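Local coordinates for Non-structural polyprotein (Sindbis virus, PDB 4GUA) that probably serves as a precursor in alphavirus replication, joining the nsP2 cysteine protease, which cleaves the polyprotein, to the macro and zinc-binding domains of nsP3, at residues 61-67 and 144-150; 150-156 and 661-667. All coordinates share one frame; numbering follows the deposited sequence.

Interactions 1 and 2 follow one another along the chain and share R150, their centres about 12 Å apart on the same side of the molecule. Interaction 1 joins segments 77 residues apart within the nsP2 protease region, tying the end of helix 52-64 to loop 144-150. Interaction 2 spans 505 residues: the chain running on through strand 151-152 takes up strand 662-663, close to the C-terminus, as an antiparallel partner. V146 and P147 also pack on A664, and V146 reaches Y667, so the two join directly. Helices 237-257 and 275-286 flank both. Protease and nsP3 zinc-binding regions are thus held together within the uncleaved precursor.

Interaction 1 (61-67 and 144-150); sequences IKFFGMD and NLVPVNR. With SO4 (sulfate ion), chain F.
N149 and D67 are joined by two hydrogen bonds. OD1 of the N149 amide accepts the backbone N of D67 at 3.0 Å, and its ND2 gives a hydrogen to D67 OD1 at 2.9 Å. That oxygen is met from above the carboxylate plane, the amide and carboxylate being turned 87° apart. With CG of N149 lying between its own N and carbonyl carbon (chi1 67°), the amide points at D67, its OD1 toward the backbone N and its ND2 toward the carboxylate. N149 ND2 also donates to O4 of a sulfate ion, probably from the crystallisation liquor, at 2.8 Å.

Beside this pair, V148 N gives a nearly straight bond to G65 O (3.1 Å, 176°), while M66 CG runs alongside V148 CG1. I61 CD1 packs on P147 CB at 3.9 Å. At the other end N144 lies against the last helical turn: its ND2 donates to K62 O from above the carbonyl plane. The K62 chain, bent at chi2 and chi4, curls round so that NZ returns a bond to N144 O at 3.0 Å.

A second shell positions these groups. T69 bonds D67 OD1, L129 O takes a further bond from N144 ND2, and Q128 shares K62 O. F238 of helix 237-257 covers both I61 and P147. R150 is directed elsewhere, to A273 O and E278.

G65, with positive phi, is the first residue beyond the end of helix 52-64, and P147 to R150 form a type I turn; the arrangement is a helix C-terminus received by a loop within the protease region of the peptidase C9 family.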
loop_
_atom_site.group_PDB
_atom_site.type_symbol
_atom_site.label_atom_id
_atom_site.label_comp_id
_atom_site.label_asym_id
_atom_site.label_seq_id
_atom_site.Cartn_x
_atom_site.Cartn_y
_atom_site.Cartn_z
ATOM N N ILE A 61 11.009 15.973 -7.092
ATOM C CA ILE A 61 10.170 16.683 -6.138
ATOM C C ILE A 61 10.810 18.009 -5.749
ATOM O O ILE A 61 10.138 19.026 -5.637
ATOM C CB ILE A 61 9.942 15.879 -4.851
ATOM C CG1 ILE A 61 9.225 14.565 -5.149
ATOM C CG2 ILE A 61 9.135 16.708 -3.850
ATOM C CD1 ILE A 61 9.024 13.701 -3.916
ATOM N N LYS A 62 12.118 17.995 -5.537
ATOM C CA LYS A 62 12.807 19.190 -5.077
ATOM C C LYS A 62 12.813 20.322 -6.100
ATOM O O LYS A 62 12.625 21.469 -5.733
ATOM C CB LYS A 62 14.232 18.847 -4.646
ATOM C CG LYS A 62 14.330 18.339 -3.219
ATOM C CD LYS A 62 13.900 19.423 -2.232
ATOM C CE LYS A 62 13.703 18.884 -0.843
ATOM N NZ LYS A 62 12.388 18.206 -0.767
ATOM N N PHE A 63 13.037 20.012 -7.373
ATOM C CA PHE A 63 13.046 21.046 -8.412
ATOM C C PHE A 63 11.658 21.451 -8.917
ATOM O O PHE A 63 11.369 22.631 -9.070
ATOM C CB PHE A 63 13.914 20.613 -9.599
ATOM C CG PHE A 63 15.377 20.861 -9.396
ATOM C CD1 PHE A 63 16.181 19.911 -8.792
ATOM C CD2 PHE A 63 15.948 22.057 -9.792
ATOM C CE1 PHE A 63 17.529 20.146 -8.597
ATOM C CE2 PHE A 63 17.291 22.299 -9.596
ATOM C CZ PHE A 63 18.083 21.343 -8.996
ATOM N N PHE A 64 10.835 20.460 -9.240
ATOM C CA PHE A 64 9.525 20.703 -9.842
ATOM C C PHE A 64 8.310 20.577 -8.903
ATOM O O PHE A 64 7.170 20.734 -9.338
ATOM C CB PHE A 64 9.367 19.807 -11.065
ATOM C CG PHE A 64 10.572 19.823 -11.965
ATOM C CD1 PHE A 64 11.007 21.006 -12.537
ATOM C CD2 PHE A 64 11.281 18.665 -12.223
ATOM C CE1 PHE A 64 12.116 21.035 -13.355
ATOM C CE2 PHE A 64 12.391 18.691 -13.044
ATOM C CZ PHE A 64 12.805 19.880 -13.610
ATOM N N GLY A 65 8.548 20.287 -7.628
ATOM C CA GLY A 65 7.461 20.133 -6.672
ATOM C C GLY A 65 6.469 19.011 -6.956
ATOM O O GLY A 65 5.333 19.047 -6.478
ATOM N N MET A 66 6.890 18.015 -7.730
ATOM C CA MET A 66 6.070 16.836 -7.999
ATOM C C MET A 66 6.951 15.594 -8.094
ATOM O O MET A 66 8.147 15.693 -8.373
ATOM C CB MET A 66 5.299 17.011 -9.295
ATOM C CG MET A 66 4.151 18.000 -9.187
ATOM S SD MET A 66 3.327 18.288 -10.760
ATOM C CE MET A 66 4.753 18.300 -11.825
ATOM N N ASP A 67 6.370 14.421 -7.870
ATOM C CA ASP A 67 7.160 13.198 -7.928
ATOM C C ASP A 67 7.116 12.602 -9.341
ATOM O O ASP A 67 6.514 13.168 -10.246
ATOM C CB ASP A 67 6.712 12.191 -6.849
ATOM C CG ASP A 67 5.424 11.470 -7.204
ATOM O OD1 ASP A 67 4.905 11.686 -8.319
ATOM O OD2 ASP A 67 4.923 10.689 -6.359
ATOM N N ASN A 144 9.964 22.783 -1.213
ATOM C CA ASN A 144 9.283 21.703 -1.919
ATOM C C ASN A 144 9.392 20.398 -1.121
ATOM O O ASN A 144 9.796 19.361 -1.652
ATOM C CB ASN A 144 9.845 21.537 -3.327
ATOM C CG ASN A 144 9.309 22.578 -4.293
ATOM O OD1 ASN A 144 8.517 23.438 -3.914
ATOM N ND2 ASN A 144 9.747 22.508 -5.551
ATOM N N LEU A 145 9.018 20.478 0.157
ATOM C CA LEU A 145 9.113 19.360 1.091
ATOM C C LEU A 145 8.064 18.269 0.847
ATOM O O LEU A 145 8.300 17.101 1.146
ATOM C CB LEU A 145 9.033 19.877 2.537
ATOM C CG LEU A 145 10.135 20.878 2.931
ATOM C CD1 LEU A 145 9.941 21.417 4.323
ATOM C CD2 LEU A 145 11.505 20.252 2.834
ATOM N N VAL A 146 6.909 18.636 0.313
ATOM C CA VAL A 146 5.910 17.632 -0.030
ATOM C C VAL A 146 5.566 17.759 -1.508
ATOM O O VAL A 146 5.343 18.863 -2.012
ATOM C CB VAL A 146 4.616 17.816 0.800
ATOM C CG1 VAL A 146 3.654 16.680 0.546
ATOM C CG2 VAL A 146 4.929 17.898 2.280
ATOM N N PRO A 147 5.496 16.625 -2.212
ATOM C CA PRO A 147 5.101 16.657 -3.622
ATOM C C PRO A 147 3.613 16.959 -3.728
ATOM O O PRO A 147 2.826 16.283 -3.066
ATOM C CB PRO A 147 5.407 15.239 -4.097
ATOM C CG PRO A 147 5.205 14.410 -2.882
ATOM C CD PRO A 147 5.662 15.248 -1.718
ATOM N N VAL A 148 3.219 17.898 -4.576
ATOM C CA VAL A 148 1.833 18.352 -4.565
ATOM C C VAL A 148 0.908 17.388 -5.306
ATOM O O VAL A 148 -0.308 17.415 -5.118
ATOM C CB VAL A 148 1.692 19.771 -5.169
ATOM C CG1 VAL A 148 1.879 19.736 -6.680
ATOM C CG2 VAL A 148 0.348 20.354 -4.818
ATOM N N ASN A 149 1.488 16.519 -6.124
ATOM C CA ASN A 149 0.694 15.642 -6.977
ATOM C C ASN A 149 0.380 14.292 -6.350
ATOM O O ASN A 149 -0.272 13.461 -6.978
ATOM C CB ASN A 149 1.415 15.411 -8.301
ATOM C CG ASN A 149 2.689 14.612 -8.133
ATOM O OD1 ASN A 149 3.511 14.914 -7.266
ATOM N ND2 ASN A 149 2.847 13.568 -8.939
ATOM N N ARG A 150 0.827 14.078 -5.115
ATOM C CA ARG A 150 0.719 12.768 -4.478
ATOM C C ARG A 150 -0.401 12.694 -3.446
ATOM O O ARG A 150 -0.531 13.567 -2.592
ATOM C CB ARG A 150 2.052 12.411 -3.803
ATOM C CG ARG A 150 2.023 11.136 -2.967
ATOM C CD ARG A 150 3.437 10.599 -2.737
ATOM N NE ARG A 150 3.467 9.442 -1.841
ATOM C CZ ARG A 150 3.208 8.193 -2.219
ATOM N NH1 ARG A 150 2.893 7.919 -3.479
ATOM N NH2 ARG A 150 3.256 7.213 -1.337
HETATM S S SO4 F . -0.078 13.110 -11.082
HETATM O O1 SO4 F . -1.494 13.417 -10.895
HETATM O O2 SO4 F . 0.085 12.227 -12.235
HETATM O O3 SO4 F . 0.658 14.353 -11.320
HETATM O O4 SO4 F . 0.430 12.435 -9.886
#

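Interaction 2 (150-156 and 661-667); sequences RNLPHAL and FVPARKY
The amide of N151 lies flat on one face of the F661 ring, the two planes 7° apart, with ND2 3.2 Å above the plane and over the ring centre. P663 N sits at the edge of the same ring, in its plane. S596 and S598 bond the N151 oxygen and nitrogen, which probably helps to fix the rotation of the amide. The Y667 ring is sandwiched: L156 CB makes a CH-pi contact over one face, 4.2 Å from the centroid and offset toward the rim, and K666 CG covers the opposite face. L152 CD1 approaches this ring obliquely, 3.6 Å from Y667 CD2.

At the far end of the ring, Y667 OH accepts a nearly straight bond from L156 N (2.9 Å, 176°). CG of Y667 stands anti to its carbonyl carbon (chi1 -59°), which carries the hydroxyl across to segment 150-156.

Between the two rings, L152 and V662 form an antiparallel hydrogen-bonded pair, V662 N to L152 O at 2.8 Å and L152 N to V662 O at 2.9 Å. N151 and P663 are the adjoining non-hydrogen-bonded pair. A664 N adds a weak bond to R150 O.

This two-stranded ribbon lies among three helices: F238 of helix 237-257 touches L152, helix 323-333 packs on P153 and H154, and helix 275-286 meets R150 and P153.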
loop_
_atom_site.group_PDB
_atom_site.type_symbol
_atom_site.label_atom_id
_atom_site.label_comp_id
_atom_site.label_asym_id
_atom_site.label_seq_id
_atom_site.Cartn_x
_atom_site.Cartn_y
_atom_site.Cartn_z
ATOM N N ARG A 150 0.827 14.078 -5.115
ATOM C CA ARG A 150 0.719 12.768 -4.478
ATOM C C ARG A 150 -0.401 12.694 -3.446
ATOM O O ARG A 150 -0.531 13.567 -2.592
ATOM C CB ARG A 150 2.052 12.411 -3.803
ATOM C CG ARG A 150 2.023 11.136 -2.967
ATOM C CD ARG A 150 3.437 10.599 -2.737
ATOM N NE ARG A 150 3.467 9.442 -1.841
ATOM C CZ ARG A 150 3.208 8.193 -2.219
ATOM N NH1 ARG A 150 2.893 7.919 -3.479
ATOM N NH2 ARG A 150 3.256 7.213 -1.337
ATOM N N ASN A 151 -1.207 11.641 -3.521
ATOM C CA ASN A 151 -2.119 11.337 -2.428
ATOM C C ASN A 151 -1.352 10.522 -1.406
ATOM O O ASN A 151 -0.912 9.413 -1.688
ATOM C CB ASN A 151 -3.346 10.565 -2.921
ATOM C CG ASN A 151 -4.405 11.475 -3.533
ATOM O OD1 ASN A 151 -4.331 12.707 -3.425
ATOM N ND2 ASN A 151 -5.405 10.870 -4.169
ATOM N N LEU A 152 -1.202 11.076 -0.212
ATOM C CA LEU A 152 -0.400 10.449 0.822
ATOM C C LEU A 152 -1.158 9.286 1.430
ATOM O O LEU A 152 -2.340 9.407 1.724
ATOM C CB LEU A 152 -0.043 11.474 1.896
ATOM C CG LEU A 152 0.713 12.691 1.357
ATOM C CD1 LEU A 152 0.807 13.777 2.415
ATOM C CD2 LEU A 152 2.091 12.292 0.875
ATOM N N PRO A 153 -0.482 8.146 1.612
ATOM C CA PRO A 153 -1.155 6.963 2.152
ATOM C C PRO A 153 -1.584 7.159 3.603
ATOM O O PRO A 153 -2.481 6.461 4.078
ATOM C CB PRO A 153 -0.086 5.872 2.053
ATOM C CG PRO A 153 1.216 6.596 2.046
ATOM C CD PRO A 153 0.960 7.923 1.393
ATOM N N HIS A 154 -0.952 8.100 4.299
ATOM C CA HIS A 154 -1.259 8.336 5.705
ATOM C C HIS A 154 -0.873 9.757 6.117
ATOM O O HIS A 154 -0.135 10.441 5.413
ATOM C CB HIS A 154 -0.543 7.311 6.595
ATOM C CG HIS A 154 0.952 7.421 6.570
ATOM N ND1 HIS A 154 1.633 8.444 7.194
ATOM C CD2 HIS A 154 1.896 6.635 6.000
ATOM C CE1 HIS A 154 2.930 8.285 7.010
ATOM N NE2 HIS A 154 3.117 7.194 6.290
ATOM N N ALA A 155 -1.385 10.187 7.265
ATOM C CA ALA A 155 -1.123 11.522 7.790
ATOM C C ALA A 155 0.342 11.714 8.168
ATOM O O ALA A 155 1.069 10.749 8.388
ATOM C CB ALA A 155 -2.002 11.771 9.007
ATOM N N LEU A 156 0.763 12.970 8.259
ATOM C CA LEU A 156 2.103 13.299 8.717
ATOM C C LEU A 156 1.963 14.121 9.993
ATOM O O LEU A 156 0.877 14.622 10.295
ATOM C CB LEU A 156 2.836 14.128 7.669
ATOM C CG LEU A 156 2.853 13.605 6.237
ATOM C CD1 LEU A 156 3.662 14.554 5.371
ATOM C CD2 LEU A 156 3.412 12.198 6.166
ATOM N N PHE A 661 -6.656 8.088 1.758
ATOM C CA PHE A 661 -5.469 8.919 1.613
ATOM C C PHE A 661 -5.677 10.316 2.150
ATOM O O PHE A 661 -6.802 10.745 2.371
ATOM C CB PHE A 661 -5.091 9.037 0.139
ATOM C CG PHE A 661 -6.156 9.688 -0.699
ATOM C CD1 PHE A 661 -6.231 11.070 -0.793
ATOM C CD2 PHE A 661 -7.089 8.920 -1.380
ATOM C CE1 PHE A 661 -7.210 11.671 -1.551
ATOM C CE2 PHE A 661 -8.065 9.519 -2.141
ATOM C CZ PHE A 661 -8.128 10.898 -2.225
ATOM N N VAL A 662 -4.566 11.025 2.316
ATOM C CA VAL A 662 -4.558 12.437 2.673
ATOM C C VAL A 662 -3.970 13.229 1.502
ATOM O O VAL A 662 -2.817 13.018 1.131
ATOM C CB VAL A 662 -3.678 12.684 3.917
ATOM C CG1 VAL A 662 -3.786 14.125 4.392
ATOM C CG2 VAL A 662 -4.053 11.728 5.021
ATOM N N PRO A 663 -4.758 14.138 0.905
ATOM C CA PRO A 663 -4.216 14.967 -0.178
ATOM C C PRO A 663 -2.965 15.711 0.267
ATOM O O PRO A 663 -2.975 16.354 1.325
ATOM C CB PRO A 663 -5.343 15.968 -0.447
ATOM C CG PRO A 663 -6.559 15.319 0.055
ATOM C CD PRO A 663 -6.144 14.501 1.230
ATOM N N ALA A 664 -1.903 15.643 -0.527
ATOM C CA ALA A 664 -0.642 16.264 -0.136
ATOM C C ALA A 664 -0.803 17.771 0.060
ATOM O O ALA A 664 -0.093 18.384 0.860
ATOM C CB ALA A 664 0.424 15.981 -1.167
ATOM N N ARG A 665 -1.754 18.353 -0.662
ATOM C CA ARG A 665 -1.971 19.792 -0.636
ATOM C C ARG A 665 -2.160 20.270 0.803
ATOM O O ARG A 665 -1.807 21.402 1.149
ATOM C CB ARG A 665 -3.170 20.166 -1.520
ATOM C CG ARG A 665 -4.526 20.009 -0.853
ATOM C CD ARG A 665 -5.657 20.544 -1.727
ATOM N NE ARG A 665 -5.921 21.963 -1.481
ATOM C CZ ARG A 665 -6.321 22.486 -0.320
ATOM N NH1 ARG A 665 -6.517 21.722 0.753
ATOM N NH2 ARG A 665 -6.524 23.794 -0.232
ATOM N N LYS A 666 -2.705 19.398 1.643
ATOM C CA LYS A 666 -2.925 19.724 3.048
ATOM C C LYS A 666 -1.661 20.219 3.746
ATOM O O LYS A 666 -1.714 21.100 4.598
ATOM C CB LYS A 666 -3.458 18.513 3.805
ATOM C CG LYS A 666 -3.204 18.605 5.301
ATOM C CD LYS A 666 -4.081 17.662 6.107
ATOM C CE LYS A 666 -3.665 17.646 7.561
ATOM N NZ LYS A 666 -3.109 18.960 7.988
ATOM N N TYR A 667 -0.526 19.642 3.376
ATOM C CA TYR A 667 0.761 19.973 3.979
ATOM C C TYR A 667 1.511 21.028 3.165
ATOM O O TYR A 667 2.702 21.269 3.367
ATOM C CB TYR A 667 1.586 18.706 4.187
ATOM C CG TYR A 667 0.869 17.719 5.076
ATOM C CD1 TYR A 667 0.844 17.896 6.453
ATOM C CD2 TYR A 667 0.191 16.636 4.544
ATOM C CE1 TYR A 667 0.179 17.009 7.281
ATOM C CE2 TYR A 667 -0.480 15.738 5.366
ATOM C CZ TYR A 667 -0.484 15.935 6.733
ATOM O OH TYR A 667 -1.147 15.044 7.553
#